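Local coordinates for bacterial leucyl aminopeptidase (Legionella pneumophila, PDB 6ESL), which probably removes amino acids one at a time from the N-termini of peptides as a secreted zinc aminopeptidase of peptidase family M28, at residues 41-45 with 46-50; 152-155 with 156-160; 313-316 with 317-321; 375-378 with 379-383. One frame throughout, in Å; residues are numbered along the deposited sequence.

In the fold
The four contacts follow one another along the chain, each local to a hairpin or a single helix. Contact 1 is the turn end of the hairpin of strands 39-43 and 47-53 in the small antiparallel sheet, in a part set apart from the zinc-bearing body: its centre lies 42 to 56 Å from those of the others. Contacts 2 to 4 lie in helices packed about that body and its mixed sheet. Contact 2 sits in helix 151-170, its centre 23 Å from that of contact 4. Contacts 3 and 4, centres 11 Å apart, touch where Leu315, Ile316 and Ile320 of helix 306-320 pack on Asn378, Lys381 and Leu382 of helix 373-391.

Contact 1 of 4, residues 41-45 with 46-50; sequences LAENK and EFKII
Asn44 OD1 takes the backbone N-H of Phe47 at 3.0 Å, nearly in line with its own C=O bond, and more weakly that of Glu46. The side-chain amide oxygen thus accepts from two backbone N-H groups of the turn, the bond from Phe47 N being bent (134° at the hydrogen). Its CG lies between the backbone N and the carbonyl carbon (chi1 68°), which swings OD1 back over the turn. Asn44 N returns a straight bond to Phe47 O at 2.8 Å, closing the hairpin between strands 39-43 and 47-53. Further along, Ile49 N donates to Ala42 O at 2.9 Å, while Leu41 N reaches Ile49 O at 2.7 Å and Ala42 N adds a weak bond to that same oxygen. Two residues, Leu41 and Ala42, thus stand opposite the single Ile49 and make a classic bulge. Glu43 and Lys48, a non-hydrogen-bonded pair, run side by side: Lys48 CE lies 3.5 Å from Glu43 OE1, whereas Glu43 OE2 and Lys48 NZ, at 4.1 Å, fall short of a salt bridge. Gln28 hydrogen-bonds Glu43 OE1. The hairpin pairs through 47-53 with strand 21-27; Leu41 and Ala42 rest on helix 88-94, and the Phe47 ring meets Tyr331 of the second subunit.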
loop_
_atom_site.group_PDB
_atom_site.type_symbol
_atom_site.label_atom_id
_atom_site.label_comp_id
_atom_site.label_asym_id
_atom_site.label_seq_id
_atom_site.Cartn_x
_atom_site.Cartn_y
_atom_site.Cartn_z
ATOM N N LEU B 41 17.672 -24.553 16.164
ATOM C CA LEU B 41 16.764 -25.670 15.936
ATOM C C LEU B 41 16.482 -25.839 14.458
ATOM O O LEU B 41 16.131 -26.945 14.006
ATOM C CB LEU B 41 15.425 -25.477 16.692
ATOM C CG LEU B 41 15.567 -25.454 18.225
ATOM C CD1 LEU B 41 14.205 -25.170 18.798
ATOM C CD2 LEU B 41 16.155 -26.693 18.843
ATOM N N ALA B 42 16.533 -24.750 13.718
ATOM C CA ALA B 42 16.274 -24.754 12.312
ATOM C C ALA B 42 16.719 -23.410 11.758
ATOM O O ALA B 42 16.801 -22.447 12.499
ATOM C CB ALA B 42 14.761 -24.922 12.056
ATOM N N GLU B 43 17.013 -23.373 10.478
ATOM C CA GLU B 43 17.332 -22.147 9.810
ATOM C C GLU B 43 17.179 -22.187 8.337
ATOM O O GLU B 43 17.254 -23.211 7.707
ATOM C CB GLU B 43 18.670 -21.571 10.211
ATOM C CG GLU B 43 19.903 -22.286 9.766
ATOM C CD GLU B 43 21.138 -21.486 10.087
ATOM O OE1 GLU B 43 21.391 -20.465 9.407
ATOM O OE2 GLU B 43 21.838 -21.872 11.014
ATOM N N ASN B 44 16.953 -21.023 7.795
ATOM C CA ASN B 44 16.832 -20.836 6.383
ATOM C C ASN B 44 17.518 -19.560 5.997
ATOM O O ASN B 44 18.224 -18.974 6.770
ATOM C CB ASN B 44 15.401 -21.001 5.862
ATOM C CG ASN B 44 14.460 -19.923 6.320
ATOM O OD1 ASN B 44 14.865 -18.917 6.833
ATOM N ND2 ASN B 44 13.192 -20.138 6.106
ATOM N N LYS B 45 17.328 -19.127 4.777
ATOM C CA LYS B 45 17.996 -17.942 4.310
ATOM C C LYS B 45 17.693 -16.694 5.132
ATOM O O LYS B 45 18.555 -15.897 5.351
ATOM C CB LYS B 45 17.614 -17.716 2.857
ATOM C CG LYS B 45 18.119 -18.744 1.884
ATOM C CD LYS B 45 17.677 -18.464 0.463
ATOM C CE LYS B 45 18.205 -19.489 -0.537
ATOM N NZ LYS B 45 17.783 -19.277 -1.943
ATOM N N GLU B 46 16.462 -16.524 5.566
ATOM C CA GLU B 46 16.095 -15.356 6.334
ATOM C C GLU B 46 15.990 -15.424 7.861
ATOM O O GLU B 46 16.054 -14.423 8.518
ATOM C CB GLU B 46 14.744 -14.911 5.819
ATOM C CG GLU B 46 14.760 -14.439 4.389
ATOM C CD GLU B 46 15.719 -13.282 4.153
ATOM O OE1 GLU B 46 15.805 -12.387 5.000
ATOM O OE2 GLU B 46 16.392 -13.269 3.117
ATOM N N PHE B 47 15.925 -16.615 8.402
ATOM C CA PHE B 47 15.576 -16.835 9.828
ATOM C C PHE B 47 16.297 -17.986 10.431
ATOM O O PHE B 47 16.628 -19.000 9.740
ATOM C CB PHE B 47 14.063 -17.144 10.086
ATOM C CG PHE B 47 13.113 -16.093 9.657
ATOM C CD1 PHE B 47 12.906 -14.972 10.434
ATOM C CD2 PHE B 47 12.390 -16.237 8.486
ATOM C CE1 PHE B 47 12.042 -13.987 10.028
ATOM C CE2 PHE B 47 11.496 -15.269 8.056
ATOM C CZ PHE B 47 11.325 -14.111 8.841
ATOM N N LYS B 48 16.536 -17.857 11.729
ATOM C CA LYS B 48 16.823 -18.994 12.578
ATOM C C LYS B 48 15.644 -19.148 13.569
ATOM O O LYS B 48 15.074 -18.169 13.988
ATOM C CB LYS B 48 18.079 -18.801 13.408
ATOM C CG LYS B 48 19.324 -18.692 12.525
ATOM C CD LYS B 48 20.596 -18.815 13.284
ATOM C CE LYS B 48 21.733 -18.547 12.292
ATOM N NZ LYS B 48 22.940 -18.525 13.071
ATOM N N ILE B 49 15.353 -20.372 13.981
ATOM C CA ILE B 49 14.633 -20.637 15.211
ATOM C C ILE B 49 15.602 -21.143 16.211
ATOM O O ILE B 49 16.282 -22.204 16.046
ATOM C CB ILE B 49 13.420 -21.577 14.992
ATOM C CG1 ILE B 49 12.440 -20.895 14.109
ATOM C CG2 ILE B 49 12.851 -22.012 16.339
ATOM C CD1 ILE B 49 11.324 -21.714 13.516
ATOM N N ILE B 50 15.643 -20.452 17.329
ATOM C CA ILE B 50 16.566 -20.773 18.352
ATOM C C ILE B 50 15.846 -21.152 19.640
ATOM O O ILE B 50 14.687 -20.778 19.833
ATOM C CB ILE B 50 17.533 -19.602 18.671
ATOM C CG1 ILE B 50 16.801 -18.347 19.219
ATOM C CG2 ILE B 50 18.294 -19.213 17.398
ATOM C CD1 ILE B 50 17.757 -17.348 19.813
#

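Contact 2 of 4, residues 152-155 with 156-160; sequences TGVE and TANWL
Thr156 turns its hydroxyl back along helix 151-170 onto Thr152 O, with OG1 donating at 2.9 Å. This works because OG1 stands beside the backbone N and opposite the carbonyl carbon (chi1 -61°), the rotamer that lets a helical threonine reach the carbonyl four residues earlier. CG2 is left to take the place anti to the N. Thr156 N donates to the same oxygen at 3.0 Å, and the two donors come to it from opposite faces of its carbonyl plane. Thr156 CB also lies 3.5 Å from Gly153 O. Thr152 spends its own hydroxyl elsewhere, on Asn145 O.

Val154 and Asn158, one turn apart, lie alongside each other and point the same way. Val154 CG1 comes to 4.1 Å from Asn158 ND2, a loose touch between a methyl and the amide end. Beneath it the backbone bond from Asn158 N to Val154 O is almost straight, its N-H...O angle 174°. Trp159 N donates to Glu155 O at 2.9 Å, and the indole, with CG anti to its N (chi1 -176°), swings away from Glu155 to stack with His139. Ala157 N gives only a weak bond to Gly153 O. On the buried side Thr156 packs against Met140 of helix 130-142, while Ala157 meets Phe180 and Pro189 of the mixed sheet. The buried Thr156 hydroxyl therefore finds its acceptor within its own helix, at the price of sharing Thr152 O with the backbone N-H.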
loop_
_atom_site.group_PDB
_atom_site.type_symbol
_atom_site.label_atom_id
_atom_site.label_comp_id
_atom_site.label_asym_id
_atom_site.label_seq_id
_atom_site.Cartn_x
_atom_site.Cartn_y
_atom_site.Cartn_z
ATOM N N THR B 152 -2.010 5.633 -39.309
ATOM C CA THR B 152 -2.190 6.714 -38.325
ATOM C C THR B 152 -1.505 6.460 -36.996
ATOM O O THR B 152 -1.013 7.410 -36.393
ATOM C CB THR B 152 -3.696 7.084 -38.118
ATOM O OG1 THR B 152 -4.431 5.918 -37.816
ATOM C CG2 THR B 152 -4.256 7.658 -39.482
ATOM N N GLY B 153 -1.454 5.172 -36.590
ATOM C CA GLY B 153 -0.715 4.671 -35.384
ATOM C C GLY B 153 0.761 4.910 -35.585
ATOM O O GLY B 153 1.491 5.326 -34.663
ATOM N N VAL B 154 1.201 4.668 -36.814
ATOM C CA VAL B 154 2.593 4.854 -37.126
ATOM C C VAL B 154 2.933 6.337 -37.140
ATOM O O VAL B 154 3.936 6.728 -36.537
ATOM C CB VAL B 154 2.983 4.167 -38.516
ATOM C CG1 VAL B 154 4.401 4.496 -39.016
ATOM C CG2 VAL B 154 2.807 2.650 -38.393
ATOM N N GLU B 155 2.124 7.127 -37.840
ATOM C CA GLU B 155 2.339 8.593 -37.898
ATOM C C GLU B 155 2.400 9.196 -36.458
ATOM O O GLU B 155 3.166 10.131 -36.188
ATOM C CB GLU B 155 1.205 9.286 -38.679
ATOM C CG GLU B 155 1.121 9.022 -40.204
ATOM C CD GLU B 155 -0.294 9.366 -40.795
ATOM O OE1 GLU B 155 -1.064 10.191 -40.196
ATOM O OE2 GLU B 155 -0.666 8.815 -41.901
ATOM N N THR B 156 1.571 8.658 -35.510
ATOM C CA THR B 156 1.574 9.189 -34.172
ATOM C C THR B 156 2.945 9.018 -33.573
ATOM O O THR B 156 3.498 9.924 -32.973
ATOM C CB THR B 156 0.521 8.429 -33.271
ATOM O OG1 THR B 156 -0.789 8.609 -33.811
ATOM C CG2 THR B 156 0.535 8.893 -31.804
ATOM N N ALA B 157 3.493 7.806 -33.683
ATOM C CA ALA B 157 4.794 7.538 -33.097
ATOM C C ALA B 157 5.924 8.456 -33.682
ATOM O O ALA B 157 6.805 8.980 -32.946
ATOM C CB ALA B 157 5.162 6.072 -33.359
ATOM N N ASN B 158 5.950 8.522 -35.034
ATOM C CA ASN B 158 6.864 9.464 -35.731
ATOM C C ASN B 158 6.762 10.968 -35.238
ATOM O O ASN B 158 7.762 11.610 -34.959
ATOM C CB ASN B 158 6.556 9.448 -37.222
ATOM C CG ASN B 158 7.026 8.197 -37.909
ATOM O OD1 ASN B 158 7.842 7.452 -37.400
ATOM N ND2 ASN B 158 6.553 8.021 -39.145
ATOM N N TRP B 159 5.540 11.458 -35.119
ATOM C CA TRP B 159 5.281 12.838 -34.614
ATOM C C TRP B 159 5.740 13.039 -33.178
ATOM O O TRP B 159 6.403 13.972 -32.887
ATOM C CB TRP B 159 3.821 13.156 -34.746
ATOM C CG TRP B 159 3.523 14.538 -34.352
ATOM C CD1 TRP B 159 3.761 15.695 -35.107
ATOM C CD2 TRP B 159 2.943 14.974 -33.142
ATOM N NE1 TRP B 159 3.316 16.785 -34.408
ATOM C CE2 TRP B 159 2.840 16.377 -33.196
ATOM C CE3 TRP B 159 2.475 14.311 -32.004
ATOM C CZ2 TRP B 159 2.314 17.133 -32.140
ATOM C CZ3 TRP B 159 1.939 15.088 -30.942
ATOM C CH2 TRP B 159 1.879 16.440 -31.006
ATOM N N LEU B 160 5.458 12.110 -32.266
ATOM C CA LEU B 160 5.970 12.224 -30.919
ATOM C C LEU B 160 7.481 12.259 -30.841
ATOM O O LEU B 160 8.104 13.046 -30.071
ATOM C CB LEU B 160 5.421 11.053 -29.996
ATOM C CG LEU B 160 3.926 11.039 -29.816
ATOM C CD1 LEU B 160 3.360 9.717 -29.201
ATOM C CD2 LEU B 160 3.517 12.231 -28.974
#

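Contact 3 of 4, residues 313-316 with 317-321; sequences AKLI and DHYIH
Ile316 sends its carbonyl oxygen to two donors at once, Ile320 N at 2.8 Å and His321 N at 3.0 Å. The first bond is the ordinary helical one and comes in well tilted from the carbonyl plane; the second, one residue wider, lies close to the direction of the C=O bond. That extra bond goes with a pi-type turn at 317-320, after which His321 departs from helical geometry with positive phi (63°). Ile320 settles over the same carbonyl, its CB 3.2 Å from Ile316 O. Between the side chains themselves the touch is looser, Ile316 CG2 standing 4.3 Å from Ile320 CB.

Helix 306-320 is the crossover of a beta-alpha-beta unit between strands 297-300 and 324-327 of the mixed sheet. Ile316 packs on Val324 and also on Leu382 of helix 373-391, which Ile320 meets at Asn378 and Lys381.

Leu315 meets Tyr319 one turn on. Leu315 CD2 comes in the plane of the tyrosine ring, against the edge formed by CD2 and CE2, at 3.8 Å from Tyr319 CE2, so the methyl abuts the rim and not a face. The leucine's CG sits beside its backbone N, opposite the carbonyl carbon (chi1 -68°), from where the branch reaches along the helix to the ring. Below them Tyr319 N bonds Leu315 O at 2.9 Å. Tyr319 OH is hydrogen-bonded to Glu389 OE2, and the ring lies against Val121 and Asn122 of helix 118-125. Near the start of the segment, Lys314 NZ forms a salt bridge with Asp325 of the second subunit.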
loop_
_atom_site.group_PDB
_atom_site.type_symbol
_atom_site.label_atom_id
_atom_site.label_comp_id
_atom_site.label_asym_id
_atom_site.label_seq_id
_atom_site.Cartn_x
_atom_site.Cartn_y
_atom_site.Cartn_z
ATOM N N ALA B 313 1.480 9.259 -3.356
ATOM C CA ALA B 313 0.488 9.913 -2.484
ATOM C C ALA B 313 1.098 11.125 -1.805
ATOM O O ALA B 313 0.496 12.191 -1.800
ATOM C CB ALA B 313 -0.092 8.896 -1.471
ATOM N N LYS B 314 2.306 10.987 -1.290
ATOM C CA LYS B 314 3.027 12.105 -0.667
ATOM C C LYS B 314 3.383 13.222 -1.625
ATOM O O LYS B 314 3.211 14.383 -1.310
ATOM C CB LYS B 314 4.324 11.606 -0.024
ATOM C CG LYS B 314 4.069 10.981 1.335
ATOM C CD LYS B 314 5.250 10.147 1.815
ATOM C CE LYS B 314 6.324 11.035 2.462
ATOM N NZ LYS B 314 7.441 10.082 2.728
ATOM N N LEU B 315 3.842 12.852 -2.828
ATOM C CA LEU B 315 4.136 13.834 -3.844
ATOM C C LEU B 315 2.889 14.580 -4.193
ATOM O O LEU B 315 2.964 15.802 -4.383
ATOM C CB LEU B 315 4.723 13.227 -5.130
ATOM C CG LEU B 315 6.108 12.614 -5.079
ATOM C CD1 LEU B 315 6.391 11.904 -6.383
ATOM C CD2 LEU B 315 7.169 13.713 -4.796
ATOM N N ILE B 316 1.745 13.873 -4.311
ATOM C CA ILE B 316 0.494 14.557 -4.638
ATOM C C ILE B 316 0.180 15.581 -3.517
ATOM O O ILE B 316 -0.094 16.756 -3.772
ATOM C CB ILE B 316 -0.689 13.580 -4.855
ATOM C CG1 ILE B 316 -0.491 12.770 -6.153
ATOM C CG2 ILE B 316 -1.967 14.341 -4.941
ATOM C CD1 ILE B 316 -1.243 11.448 -6.237
ATOM N N ASP B 317 0.210 15.108 -2.270
ATOM C CA ASP B 317 -0.205 15.961 -1.172
ATOM C C ASP B 317 0.743 17.189 -0.997
ATOM O O ASP B 317 0.276 18.340 -0.924
ATOM C CB ASP B 317 -0.292 15.155 0.112
ATOM C CG ASP B 317 -0.660 16.028 1.291
ATOM O OD1 ASP B 317 -1.783 16.558 1.292
ATOM O OD2 ASP B 317 0.183 16.279 2.149
ATOM N N HIS B 318 2.044 16.925 -1.002
ATOM C CA HIS B 318 3.073 17.940 -0.841
ATOM C C HIS B 318 3.158 18.937 -1.975
ATOM O O HIS B 318 3.284 20.165 -1.748
ATOM C CB HIS B 318 4.478 17.309 -0.665
ATOM C CG HIS B 318 5.486 18.249 -0.063
ATOM N ND1 HIS B 318 5.952 18.095 1.223
ATOM C CD2 HIS B 318 6.067 19.384 -0.538
ATOM C CE1 HIS B 318 6.796 19.063 1.507
ATOM N NE2 HIS B 318 6.912 19.843 0.445
ATOM N N TYR B 319 3.114 18.463 -3.215
ATOM C CA TYR B 319 3.354 19.388 -4.349
ATOM C C TYR B 319 2.128 19.764 -5.117
ATOM O O TYR B 319 2.164 20.749 -5.747
ATOM C CB TYR B 319 4.348 18.779 -5.351
ATOM C CG TYR B 319 5.768 18.682 -4.851
ATOM C CD1 TYR B 319 6.526 19.871 -4.564
ATOM C CD2 TYR B 319 6.392 17.444 -4.673
ATOM C CE1 TYR B 319 7.840 19.773 -4.117
ATOM C CE2 TYR B 319 7.730 17.385 -4.259
ATOM C CZ TYR B 319 8.431 18.549 -3.987
ATOM O OH TYR B 319 9.749 18.455 -3.576
ATOM N N ILE B 320 1.082 18.947 -5.136
ATOM C CA ILE B 320 -0.092 19.238 -5.970
ATOM C C ILE B 320 -1.238 19.844 -5.131
ATOM O O ILE B 320 -2.079 20.596 -5.658
ATOM C CB ILE B 320 -0.575 17.973 -6.743
ATOM C CG1 ILE B 320 0.593 17.190 -7.409
ATOM C CG2 ILE B 320 -1.612 18.315 -7.757
ATOM C CD1 ILE B 320 1.380 18.069 -8.342
ATOM N N HIS B 321 -1.314 19.458 -3.858
ATOM C CA HIS B 321 -2.298 20.029 -2.934
ATOM C C HIS B 321 -3.737 19.735 -3.356
ATOM O O HIS B 321 -4.567 20.595 -3.283
ATOM C CB HIS B 321 -2.049 21.553 -2.723
ATOM C CG HIS B 321 -0.690 21.844 -2.183
ATOM N ND1 HIS B 321 0.244 22.597 -2.863
ATOM C CD2 HIS B 321 -0.099 21.455 -1.025
ATOM C CE1 HIS B 321 1.353 22.671 -2.143
ATOM N NE2 HIS B 321 1.173 21.971 -1.032
#

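Contact 4 of 4, residues 375-378 with 379-383; sequences HMTN and FSKLA
His375 and Phe379 make the aromatic interaction of this stretch of helix 373-391, an edge-to-face (T-shaped) pair. Phe379 CE2 points at the middle of one imidazole face, 3.7 Å above its plane, and the rings stand at 88° to each other with centroids 5.2 Å apart. Phe379 CG sits beside its own backbone N (chi1 -74°), which carries the ring back toward the preceding turn. The same ring edge also passes His375 O, with Phe379 CD2 at 3.2 Å.

The lysine chain makes van der Waals contacts. Thr377 and Lys381 extend side by side in an apolar touch, the threonine methyl CG2 3.8 Å from Lys381 CE. The outstretched chain begins over Thr377 O, to which Lys381 CG comes within 3.3 Å. Asn378 crosses it at a slant, its ND2 4.2 Å from Lys381 CD.

Backbone hydrogen bonds hold the turns: Lys381 N to Thr377 O at 2.8 Å, and longer ones from Leu382 N to Asn378 O, Phe379 N to His375 O and Ser380 N to Met376 O.

The stretch packs against helices 130-142, 220-239 and 306-320, with the Phe379 side chain about 12 Å from a bound zinc ion. Thr377 OG1 hydrogen-bonds back to Leu373 O in its own helix and across to Ser130 OG of helix 130-142; Ser380 OG bonds Ser229 O of helix 220-239, whose OG bonds Met376 O. In this largely buried stretch the phenyl edge over its face and a weak bond from NE2 to Thr296 O together probably limit the turning of the imidazole, while the small hydroxyls are satisfied by hydrogen bonds.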
loop_
_atom_site.group_PDB
_atom_site.type_symbol
_atom_site.label_atom_id
_atom_site.label_comp_id
_atom_site.label_asym_id
_atom_site.label_seq_id
_atom_site.Cartn_x
_atom_site.Cartn_y
_atom_site.Cartn_z
ATOM N N HIS B 375 -6.857 19.197 -14.317
ATOM C CA HIS B 375 -6.524 17.809 -13.952
ATOM C C HIS B 375 -5.303 17.327 -14.749
ATOM O O HIS B 375 -4.362 16.894 -14.204
ATOM C CB HIS B 375 -7.698 16.917 -14.278
ATOM C CG HIS B 375 -7.958 15.838 -13.268
ATOM N ND1 HIS B 375 -8.521 14.629 -13.591
ATOM C CD2 HIS B 375 -7.780 15.817 -11.935
ATOM C CE1 HIS B 375 -8.661 13.903 -12.507
ATOM N NE2 HIS B 375 -8.215 14.600 -11.488
ATOM N N MET B 376 -5.300 17.556 -16.049
ATOM C CA MET B 376 -4.191 17.142 -16.902
ATOM C C MET B 376 -2.921 17.813 -16.502
ATOM O O MET B 376 -1.878 17.244 -16.533
ATOM C CB MET B 376 -4.486 17.407 -18.371
ATOM C CG MET B 376 -5.558 16.520 -18.945
ATOM S SD MET B 376 -5.805 16.521 -20.722
ATOM C CE MET B 376 -6.597 18.086 -20.997
ATOM N N THR B 377 -3.039 19.071 -16.144
ATOM C CA THR B 377 -1.873 19.869 -15.665
ATOM C C THR B 377 -1.318 19.309 -14.335
ATOM O O THR B 377 -0.111 19.185 -14.118
ATOM C CB THR B 377 -2.266 21.377 -15.529
ATOM O OG1 THR B 377 -2.707 21.849 -16.798
ATOM C CG2 THR B 377 -1.174 22.178 -15.089
ATOM N N ASN B 378 -2.217 18.912 -13.448
ATOM C CA ASN B 378 -1.830 18.304 -12.174
ATOM C C ASN B 378 -1.043 17.003 -12.350
ATOM O O ASN B 378 -0.052 16.772 -11.653
ATOM C CB ASN B 378 -3.076 18.100 -11.265
ATOM C CG ASN B 378 -3.538 19.391 -10.579
ATOM O OD1 ASN B 378 -4.682 19.451 -9.991
ATOM N ND2 ASN B 378 -2.703 20.449 -10.644
ATOM N N PHE B 379 -1.468 16.190 -13.277
ATOM C CA PHE B 379 -0.717 14.988 -13.624
ATOM C C PHE B 379 0.640 15.261 -14.246
ATOM O O PHE B 379 1.646 14.611 -13.842
ATOM C CB PHE B 379 -1.570 14.021 -14.482
ATOM C CG PHE B 379 -2.619 13.320 -13.692
ATOM C CD1 PHE B 379 -2.338 12.148 -12.985
ATOM C CD2 PHE B 379 -3.866 13.829 -13.630
ATOM C CE1 PHE B 379 -3.381 11.468 -12.289
ATOM C CE2 PHE B 379 -4.872 13.262 -12.801
ATOM C CZ PHE B 379 -4.614 12.085 -12.143
ATOM N N SER B 380 0.709 16.335 -15.063
ATOM C CA SER B 380 1.967 16.738 -15.645
ATOM C C SER B 380 2.911 17.176 -14.538
ATOM O O SER B 380 4.131 16.837 -14.525
ATOM C CB SER B 380 1.709 17.807 -16.715
ATOM O OG SER B 380 2.870 18.025 -17.468
ATOM N N LYS B 381 2.370 17.910 -13.549
ATOM C CA LYS B 381 3.154 18.335 -12.408
ATOM C C LYS B 381 3.662 17.166 -11.633
ATOM O O LYS B 381 4.768 17.184 -11.135
ATOM C CB LYS B 381 2.320 19.232 -11.485
ATOM C CG LYS B 381 2.113 20.628 -12.094
ATOM C CD LYS B 381 1.306 21.548 -11.243
ATOM C CE LYS B 381 1.055 22.777 -12.066
ATOM N NZ LYS B 381 0.425 23.891 -11.357
ATOM N N LEU B 382 2.817 16.172 -11.465
ATOM C CA LEU B 382 3.222 14.986 -10.743
ATOM C C LEU B 382 4.403 14.307 -11.445
ATOM O O LEU B 382 5.318 13.844 -10.772
ATOM C CB LEU B 382 2.033 14.026 -10.528
ATOM C CG LEU B 382 2.290 12.711 -9.803
ATOM C CD1 LEU B 382 2.936 12.934 -8.449
ATOM C CD2 LEU B 382 1.015 11.851 -9.613
ATOM N N ALA B 383 4.344 14.196 -12.780
ATOM C CA ALA B 383 5.440 13.556 -13.546
ATOM C C ALA B 383 6.752 14.340 -13.315
ATOM O O ALA B 383 7.801 13.712 -13.112
ATOM C CB ALA B 383 5.119 13.548 -15.034
#